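Local coordinates for encapsidation protein (Lactococcus phage asccphi28, PDB 7JQP) that probably works as the ATPase of the phage DNA packaging motor, using ATP to drive viral DNA into the capsid, at residues L64-F69 with V121-L126; K141-D146 with F182-L187; K272-Y277 with E307-F312. All coordinates share one frame; numbering follows the deposited sequence.

Contact 1: residues L64-F69 with V121-L126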
# COMPACT_ATOMS: atom_id res chain seq x y z
N LEU A 64 8.97 -1.93 13.29
CA LEU A 64 9.70 -2.41 14.46
C LEU A 64 9.81 -3.93 14.45
O LEU A 64 8.88 -4.63 14.04
CB LEU A 64 9.00 -1.93 15.73
CG LEU A 64 9.61 -2.40 17.06
CD1 LEU A 64 10.97 -1.77 17.28
CD2 LEU A 64 8.67 -2.07 18.21
N GLU A 65 10.96 -4.43 14.91
CA GLU A 65 11.20 -5.87 15.01
C GLU A 65 10.85 -6.31 16.42
O GLU A 65 11.67 -6.23 17.34
CB GLU A 65 12.65 -6.20 14.68
CG GLU A 65 13.03 -5.97 13.24
CD GLU A 65 12.48 -7.03 12.30
OE1 GLU A 65 12.41 -8.21 12.69
OE2 GLU A 65 12.12 -6.66 11.16
N LYS A 66 9.62 -6.79 16.62
CA LYS A 66 9.20 -7.19 17.96
C LYS A 66 10.03 -8.36 18.48
O LYS A 66 10.25 -8.47 19.69
CB LYS A 66 7.70 -7.53 18.00
CG LYS A 66 6.86 -6.75 17.00
CD LYS A 66 7.00 -5.26 17.27
CE LYS A 66 5.83 -4.46 16.73
NZ LYS A 66 5.45 -4.81 15.34
N ASN A 67 10.48 -9.24 17.59
CA ASN A 67 11.23 -10.42 18.02
C ASN A 67 12.47 -10.02 18.81
O ASN A 67 12.87 -10.71 19.75
CB ASN A 67 11.62 -11.26 16.81
CG ASN A 67 10.43 -11.65 15.95
OD1 ASN A 67 9.37 -11.98 16.46
ND2 ASN A 67 10.61 -11.58 14.64
N ASN A 68 13.12 -8.91 18.42
CA ASN A 68 14.33 -8.47 19.09
C ASN A 68 14.07 -7.45 20.19
O ASN A 68 15.01 -6.84 20.70
CB ASN A 68 15.33 -7.87 18.08
CG ASN A 68 15.68 -8.84 16.97
OD1 ASN A 68 15.28 -10.00 17.00
ND2 ASN A 68 16.51 -8.39 16.04
N PHE A 69 12.80 -7.25 20.56
CA PHE A 69 12.48 -6.37 21.68
C PHE A 69 13.10 -6.89 22.96
O PHE A 69 13.63 -6.12 23.77
CB PHE A 69 10.96 -6.25 21.81
CG PHE A 69 10.50 -5.11 22.68
CD1 PHE A 69 10.66 -3.80 22.25
CD2 PHE A 69 9.91 -5.34 23.91
CE1 PHE A 69 10.23 -2.75 23.03
CE2 PHE A 69 9.49 -4.29 24.70
CZ PHE A 69 9.64 -2.99 24.26
N VAL A 121 4.00 -7.61 26.59
CA VAL A 121 4.24 -6.34 25.92
C VAL A 121 3.17 -6.11 24.86
O VAL A 121 2.83 -7.03 24.10
CB VAL A 121 5.65 -6.29 25.29
CG1 VAL A 121 5.90 -4.94 24.64
CG2 VAL A 121 6.71 -6.56 26.35
N TYR A 122 2.64 -4.89 24.83
CA TYR A 122 1.69 -4.45 23.82
C TYR A 122 2.34 -3.33 23.02
O TYR A 122 2.97 -2.44 23.58
CB TYR A 122 0.39 -3.90 24.42
CG TYR A 122 -0.49 -4.85 25.20
CD1 TYR A 122 -0.22 -5.15 26.53
CD2 TYR A 122 -1.63 -5.41 24.62
CE1 TYR A 122 -1.04 -6.00 27.25
CE2 TYR A 122 -2.45 -6.25 25.33
CZ TYR A 122 -2.15 -6.55 26.65
OH TYR A 122 -2.98 -7.39 27.36
N PHE A 123 2.18 -3.38 21.70
CA PHE A 123 2.66 -2.32 20.81
C PHE A 123 1.46 -1.52 20.32
O PHE A 123 0.52 -2.09 19.76
CB PHE A 123 3.46 -2.92 19.66
CG PHE A 123 4.73 -3.60 20.10
CD1 PHE A 123 5.89 -2.87 20.28
CD2 PHE A 123 4.75 -4.96 20.36
CE1 PHE A 123 7.06 -3.49 20.69
CE2 PHE A 123 5.92 -5.58 20.77
CZ PHE A 123 7.07 -4.84 20.94
N ILE A 124 1.51 -0.21 20.54
CA ILE A 124 0.42 0.70 20.21
C ILE A 124 0.98 1.94 19.54
O ILE A 124 2.09 2.40 19.85
CB ILE A 124 -0.36 1.15 21.47
CG1 ILE A 124 -0.79 -0.05 22.31
CG2 ILE A 124 -1.54 2.05 21.09
CD1 ILE A 124 -1.32 0.38 23.64
N ALA A 125 0.18 2.53 18.66
CA ALA A 125 0.54 3.74 17.95
C ALA A 125 -0.42 4.85 18.35
O ALA A 125 -1.64 4.66 18.34
CB ALA A 125 0.50 3.52 16.43
N LEU A 126 0.14 6.00 18.73
CA LEU A 126 -0.69 7.12 19.17
C LEU A 126 -1.66 7.54 18.07
O LEU A 126 -2.76 8.00 18.37
CB LEU A 126 0.21 8.27 19.59
CG LEU A 126 -0.33 9.29 20.59
CD1 LEU A 126 -1.00 8.64 21.78
CD2 LEU A 126 0.83 10.18 21.04
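The ring of F123 reaches from strand 118-125 into the loop 64-69, and three side chains of that loop close round it. K66 lies over one face. Its CD sits 3.6 Å from the F123 ring centroid and 8° off the ring normal, a CH-pi contact over the middle of the ring. The K66 chain bends at chi2 and chi4, which lays CD and CE flat along the aromatic face. The ammonium group lies farther off: K66 NZ is 5.2 Å from the F123 centroid, so any cation-pi attraction is weak at most. K66 NZ instead gives a hydrogen bond to the carbonyl oxygen of I61.

F69 meets the same ring at its edge. The pair is edge-to-face, with the edge of F123 directed at the face of F69. The centroids are 5.1 Å apart and the planes stand at 78°. F123 CZ lies over F69 toward the rim of its face. With CG anti to the backbone N (chi1 -165°), F69 turns its ring toward the strand, where F69 CE2 also meets V121 CG1 at 3.6 Å. V121 CG1 lies on the face of F123 opposite K66, near the rim. L64 crosses F123 at about a right angle and brings CD2 beside CE1 and CD1.

Y53 adds a second edge-to-face partner for F69, and I113 of strand 112-115 touches F69, V121 and F123. F69 also packs on the probable Walker A loop, so the contact lies beside the probable nucleotide site.

No hydrogen bond joins the two segments. The loop is held to the sheet by aromatic and aliphatic contact, and the lysine contributes mainly its methylene chain while its ammonium group is satisfied outside the two segments.

Contact 2: residues K141-D146 with F182-L187; sequences KYLVFD and FYLFML
Strands 141-145 and 183-187 run parallel, their axes 4.6 Å apart at closest and 15° from exact alignment, with five backbone hydrogen bonds in a ladder from K141 O to L187 N. The bonds straighten along the pair: the angle at hydrogen is 137° for Y183 N to K141 O and 176° for L187 N to F145 O.

Y142, Y183, V144 and F185 share one face of the sheet. The Y142 and Y183 rings lie side by side, near parallel, but slid so far that they barely overlap. Y142 CD1 packs on Y183 CB at 4.0 Å. V144 CG1 meets L187 CD1 at 3.5 Å.

L143, L184, F145 and M186, a selenomethionine, occupy the other face. L143 CG touches L184 CD1 at 3.8 Å. F182 brings CZ against L143 CB, also at 3.8 Å, and F238 of a neighbouring subunit meets the F182 ring edge-to-face. D146 OD1 lies 3.3 Å from L187 CB, and D146 OD2 is hydrogen-bonded to Y53 OH. The D146 side chain is about 5 Å from a bound sulfate, beside the probable Walker A loop, consistent with a Walker B position.

The two strands are neighbours in the beta-alpha-beta unit that helix 164-175 connects. Helix 164-175 covers the L143 and M186 face, helix 32-46 the Y142 and V144 face. Strand 50-55 flanks strand 140-145, and strand 21-26 flanks strand 183-188.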
# COMPACT_ATOMS: atom_id res chain seq x y z
N LYS A 141 1.51 -2.36 33.96
CA LYS A 141 2.19 -1.58 34.99
C LYS A 141 3.20 -0.60 34.42
O LYS A 141 3.55 0.37 35.10
CB LYS A 141 2.93 -2.51 35.97
CG LYS A 141 3.69 -1.79 37.08
CD LYS A 141 4.56 -2.75 37.90
CE LYS A 141 5.20 -2.04 39.09
NZ LYS A 141 6.21 -2.90 39.77
N TYR A 142 3.66 -0.81 33.18
CA TYR A 142 4.68 0.03 32.57
C TYR A 142 4.17 0.52 31.22
O TYR A 142 3.62 -0.27 30.44
CB TYR A 142 5.99 -0.73 32.37
CG TYR A 142 6.68 -1.19 33.64
CD1 TYR A 142 7.59 -0.38 34.29
CD2 TYR A 142 6.43 -2.45 34.17
CE1 TYR A 142 8.23 -0.80 35.45
CE2 TYR A 142 7.05 -2.88 35.32
CZ TYR A 142 7.95 -2.05 35.96
OH TYR A 142 8.57 -2.49 37.11
N LEU A 143 4.36 1.81 30.95
CA LEU A 143 4.07 2.39 29.64
C LEU A 143 5.31 3.16 29.21
O LEU A 143 5.76 4.06 29.92
CB LEU A 143 2.85 3.31 29.69
CG LEU A 143 2.52 4.05 28.40
CD1 LEU A 143 2.61 3.13 27.19
CD2 LEU A 143 1.14 4.66 28.48
N VAL A 144 5.87 2.79 28.06
CA VAL A 144 7.09 3.40 27.54
C VAL A 144 6.77 4.07 26.21
O VAL A 144 6.36 3.40 25.25
CB VAL A 144 8.22 2.38 27.38
CG1 VAL A 144 9.47 3.06 26.84
CG2 VAL A 144 8.51 1.71 28.71
N PHE A 145 6.98 5.38 26.15
CA PHE A 145 6.78 6.19 24.95
C PHE A 145 8.18 6.51 24.43
O PHE A 145 8.81 7.47 24.87
CB PHE A 145 5.97 7.44 25.27
CG PHE A 145 5.40 8.13 24.06
CD1 PHE A 145 5.91 7.92 22.79
CD2 PHE A 145 4.33 9.00 24.21
CE1 PHE A 145 5.37 8.56 21.70
CE2 PHE A 145 3.79 9.65 23.11
CZ PHE A 145 4.31 9.43 21.86
N ASP A 146 8.67 5.68 23.51
CA ASP A 146 10.01 5.85 22.98
C ASP A 146 10.00 6.87 21.85
O ASP A 146 9.00 7.05 21.15
CB ASP A 146 10.56 4.51 22.48
CG ASP A 146 12.07 4.47 22.44
OD1 ASP A 146 12.70 5.51 22.73
OD2 ASP A 146 12.63 3.40 22.15
N PHE A 182 1.51 2.29 38.68
CA PHE A 182 1.67 2.49 37.24
C PHE A 182 2.90 3.35 37.01
O PHE A 182 3.22 4.22 37.82
CB PHE A 182 0.41 3.14 36.65
CG PHE A 182 0.33 3.06 35.15
CD1 PHE A 182 -0.25 1.97 34.53
CD2 PHE A 182 0.80 4.10 34.36
CE1 PHE A 182 -0.34 1.90 33.16
CE2 PHE A 182 0.71 4.04 32.99
CZ PHE A 182 0.14 2.94 32.38
N TYR A 183 3.60 3.09 35.91
CA TYR A 183 4.80 3.83 35.57
C TYR A 183 4.75 4.23 34.10
O TYR A 183 4.34 3.45 33.24
CB TYR A 183 6.06 3.00 35.84
CG TYR A 183 6.42 2.92 37.31
CD1 TYR A 183 5.87 1.94 38.12
CD2 TYR A 183 7.31 3.81 37.88
CE1 TYR A 183 6.20 1.85 39.46
CE2 TYR A 183 7.65 3.74 39.22
CZ TYR A 183 7.08 2.76 40.01
OH TYR A 183 7.41 2.68 41.34
N LEU A 184 5.18 5.47 33.83
CA LEU A 184 5.25 6.00 32.47
C LEU A 184 6.67 6.46 32.20
O LEU A 184 7.24 7.23 32.98
CB LEU A 184 4.27 7.16 32.28
CG LEU A 184 4.44 8.00 31.01
CD1 LEU A 184 4.25 7.14 29.77
CD2 LEU A 184 3.48 9.18 31.00
N PHE A 185 7.23 6.00 31.08
CA PHE A 185 8.58 6.37 30.67
C PHE A 185 8.50 7.07 29.32
O PHE A 185 7.98 6.50 28.35
CB PHE A 185 9.49 5.15 30.59
CG PHE A 185 10.00 4.69 31.93
CD1 PHE A 185 9.26 3.82 32.71
CD2 PHE A 185 11.23 5.12 32.41
CE1 PHE A 185 9.72 3.39 33.94
CE2 PHE A 185 11.70 4.69 33.64
CZ PHE A 185 10.95 3.83 34.40
N MSE A 186 9.01 8.30 29.26
CA MSE A 186 9.09 9.05 28.01
C MSE A 186 10.55 9.15 27.58
O MSE A 186 11.36 9.75 28.28
CB MSE A 186 8.48 10.43 28.17
CG MSE A 186 6.97 10.47 27.99
SE MSE A 186 6.16 12.01 28.90
CE MSE A 186 4.44 12.03 27.99
N LEU A 187 10.88 8.55 26.44
CA LEU A 187 12.25 8.49 25.95
C LEU A 187 12.38 9.30 24.67
O LEU A 187 11.63 9.08 23.72
CB LEU A 187 12.66 7.03 25.70
CG LEU A 187 12.40 6.04 26.83
CD1 LEU A 187 12.54 4.61 26.33
CD2 LEU A 187 13.35 6.30 27.99

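Contact 3: residues K272-Y277 with E307-F312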
# COMPACT_ATOMS: atom_id res chain seq x y z
N LYS A 272 -4.55 43.17 20.31
CA LYS A 272 -5.48 43.32 19.20
C LYS A 272 -6.71 42.44 19.39
O LYS A 272 -7.83 42.87 19.10
CB LYS A 272 -4.77 42.97 17.89
CG LYS A 272 -5.38 43.57 16.63
CD LYS A 272 -4.61 43.10 15.40
CE LYS A 272 -5.10 43.78 14.13
NZ LYS A 272 -4.02 43.84 13.10
N LEU A 273 -6.52 41.22 19.87
CA LEU A 273 -7.61 40.28 20.07
C LEU A 273 -7.34 39.45 21.31
O LEU A 273 -6.20 39.34 21.77
CB LEU A 273 -7.82 39.38 18.84
CG LEU A 273 -6.61 38.62 18.29
CD1 LEU A 273 -6.19 37.47 19.18
CD2 LEU A 273 -6.93 38.11 16.88
N LEU A 274 -8.40 38.85 21.84
CA LEU A 274 -8.33 38.04 23.04
C LEU A 274 -9.07 36.73 22.81
O LEU A 274 -10.09 36.70 22.12
CB LEU A 274 -8.93 38.76 24.26
CG LEU A 274 -8.21 40.01 24.76
CD1 LEU A 274 -9.18 40.92 25.48
CD2 LEU A 274 -7.06 39.62 25.67
N VAL A 275 -8.55 35.65 23.39
CA VAL A 275 -9.22 34.36 23.43
C VAL A 275 -9.21 33.89 24.87
O VAL A 275 -8.16 33.92 25.53
CB VAL A 275 -8.54 33.34 22.50
CG1 VAL A 275 -7.14 33.00 22.99
CG2 VAL A 275 -9.38 32.07 22.39
N LYS A 276 -10.37 33.47 25.37
CA LYS A 276 -10.50 33.01 26.75
C LYS A 276 -10.18 31.52 26.77
O LYS A 276 -10.91 30.71 26.19
CB LYS A 276 -11.89 33.28 27.31
CG LYS A 276 -12.06 32.76 28.74
CD LYS A 276 -13.38 33.21 29.38
CE LYS A 276 -14.59 32.68 28.64
NZ LYS A 276 -15.86 33.10 29.32
N TYR A 277 -9.08 31.15 27.43
CA TYR A 277 -8.66 29.76 27.49
C TYR A 277 -8.16 29.42 28.88
O TYR A 277 -7.31 30.13 29.44
CB TYR A 277 -7.55 29.48 26.46
CG TYR A 277 -7.41 28.01 26.15
CD1 TYR A 277 -8.40 27.35 25.43
CD2 TYR A 277 -6.31 27.29 26.57
CE1 TYR A 277 -8.29 26.01 25.14
CE2 TYR A 277 -6.19 25.94 26.29
CZ TYR A 277 -7.18 25.31 25.57
OH TYR A 277 -7.08 23.97 25.29
N GLU A 307 -12.14 46.40 28.07
CA GLU A 307 -13.60 46.32 28.05
C GLU A 307 -14.13 46.05 26.64
O GLU A 307 -15.01 45.20 26.45
CB GLU A 307 -14.20 47.61 28.60
CG GLU A 307 -13.83 47.98 30.03
CD GLU A 307 -12.51 48.74 30.13
OE1 GLU A 307 -11.85 48.92 29.09
OE2 GLU A 307 -12.20 49.24 31.23
N ASN A 308 -13.61 46.77 25.64
CA ASN A 308 -14.15 46.70 24.29
C ASN A 308 -13.37 45.77 23.37
O ASN A 308 -13.74 45.65 22.19
CB ASN A 308 -14.20 48.09 23.66
CG ASN A 308 -15.08 49.06 24.43
OD1 ASN A 308 -16.19 48.71 24.84
ND2 ASN A 308 -14.59 50.27 24.63
N ILE A 309 -12.31 45.12 23.85
CA ILE A 309 -11.57 44.20 23.00
C ILE A 309 -12.37 42.91 22.83
O ILE A 309 -12.90 42.36 23.81
CB ILE A 309 -10.18 43.92 23.59
CG1 ILE A 309 -9.40 45.23 23.73
CG2 ILE A 309 -9.42 42.93 22.72
CD1 ILE A 309 -8.01 45.08 24.32
N THR A 310 -12.46 42.43 21.60
CA THR A 310 -13.24 41.23 21.32
C THR A 310 -12.58 40.01 21.95
O THR A 310 -11.35 39.89 21.98
CB THR A 310 -13.39 41.02 19.81
OG1 THR A 310 -12.16 40.53 19.26
CG2 THR A 310 -13.76 42.33 19.12
N VAL A 311 -13.41 39.09 22.44
CA VAL A 311 -12.95 37.87 23.10
C VAL A 311 -13.52 36.68 22.36
O VAL A 311 -14.71 36.65 22.04
CB VAL A 311 -13.37 37.83 24.58
CG1 VAL A 311 -12.94 36.52 25.21
CG2 VAL A 311 -12.79 39.02 25.33
N PHE A 312 -12.66 35.70 22.07
CA PHE A 312 -13.07 34.47 21.40
C PHE A 312 -13.03 33.32 22.39
O PHE A 312 -12.03 33.14 23.10
CB PHE A 312 -12.17 34.20 20.19
CG PHE A 312 -12.36 35.22 19.12
CD1 PHE A 312 -13.36 35.06 18.18
CD2 PHE A 312 -11.59 36.37 19.10
CE1 PHE A 312 -13.58 36.03 17.24
CE2 PHE A 312 -11.78 37.33 18.14
CZ PHE A 312 -12.83 37.20 17.27
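L274 and I309 form the apolar centre, their side chains crossing at about a right angle. L274 CD1 meets I309 CG2 at 3.4 Å. I309 CB also lies close to the same L274 methyl. L274 CB packs against V311 CG2 at 4.0 Å on the same side of the sheet. V311 sends its other methyl, CG1, alongside K276 CB. L303 adds to the cover of L274.

V275 and F312 take the opposite face. V275 CG2 approaches F312 CB at 4.1 Å. The F312 ring turns its edge to the carbonyl oxygen of L274, which lies near the ring plane. L326 of a loop and F361 of helix 352-365 touch V275, and K334 of helix 328-343 touches F312.

Three backbone hydrogen bonds run between these two faces. L274 N bonds to T310 O at 3.1 Å, F312 N to L274 O at 2.8 Å, and K276 N to F312 O at 2.8 Å. L274 thus uses both its amide and its carbonyl. The angle at hydrogen in the first bond is 136°, more bent than in the other two.

Two lysines carry the charges. K276 is buried. It bends at chi3 (63°), and its NZ leads away to a salt bridge with E323 and a hydrogen bond to T318 O. K272, just before the strand, is at the exposed edge and pairs with E286 in a salt bridge.

The L274-V311 and V275-F312 pairs are parallel beta bridges. They join strand 273-277 to the short strand 311-313 in a mixed sheet, separate from the probable ATPase sheet. Strands 273-277 and 280-288 are consecutive and antiparallel, as in a beta hairpin, and strand 311-313 adds in parallel on the other side of strand 273-277.

How the contacts relate
Contact 2 is the most deeply buried of the three. Contacts 1 and 3 are partly buried and lie on opposite sides of the chain's centre. Contacts 1 and 2 reach the same large sheet and touch through L126 CD2 and F145 CZ, 3.6 Å apart, with strand 50-55 lying between strands 118-125 and 140-145. Contact 3 belongs to a separate six-stranded sheet, its centre about 39 Å from that of contact 2. Contacts 2 and 3 are both parallel strand pairs, with five and three backbone hydrogen bonds. Contact 1 has none across it and relies on ring and side-chain packing of a loop.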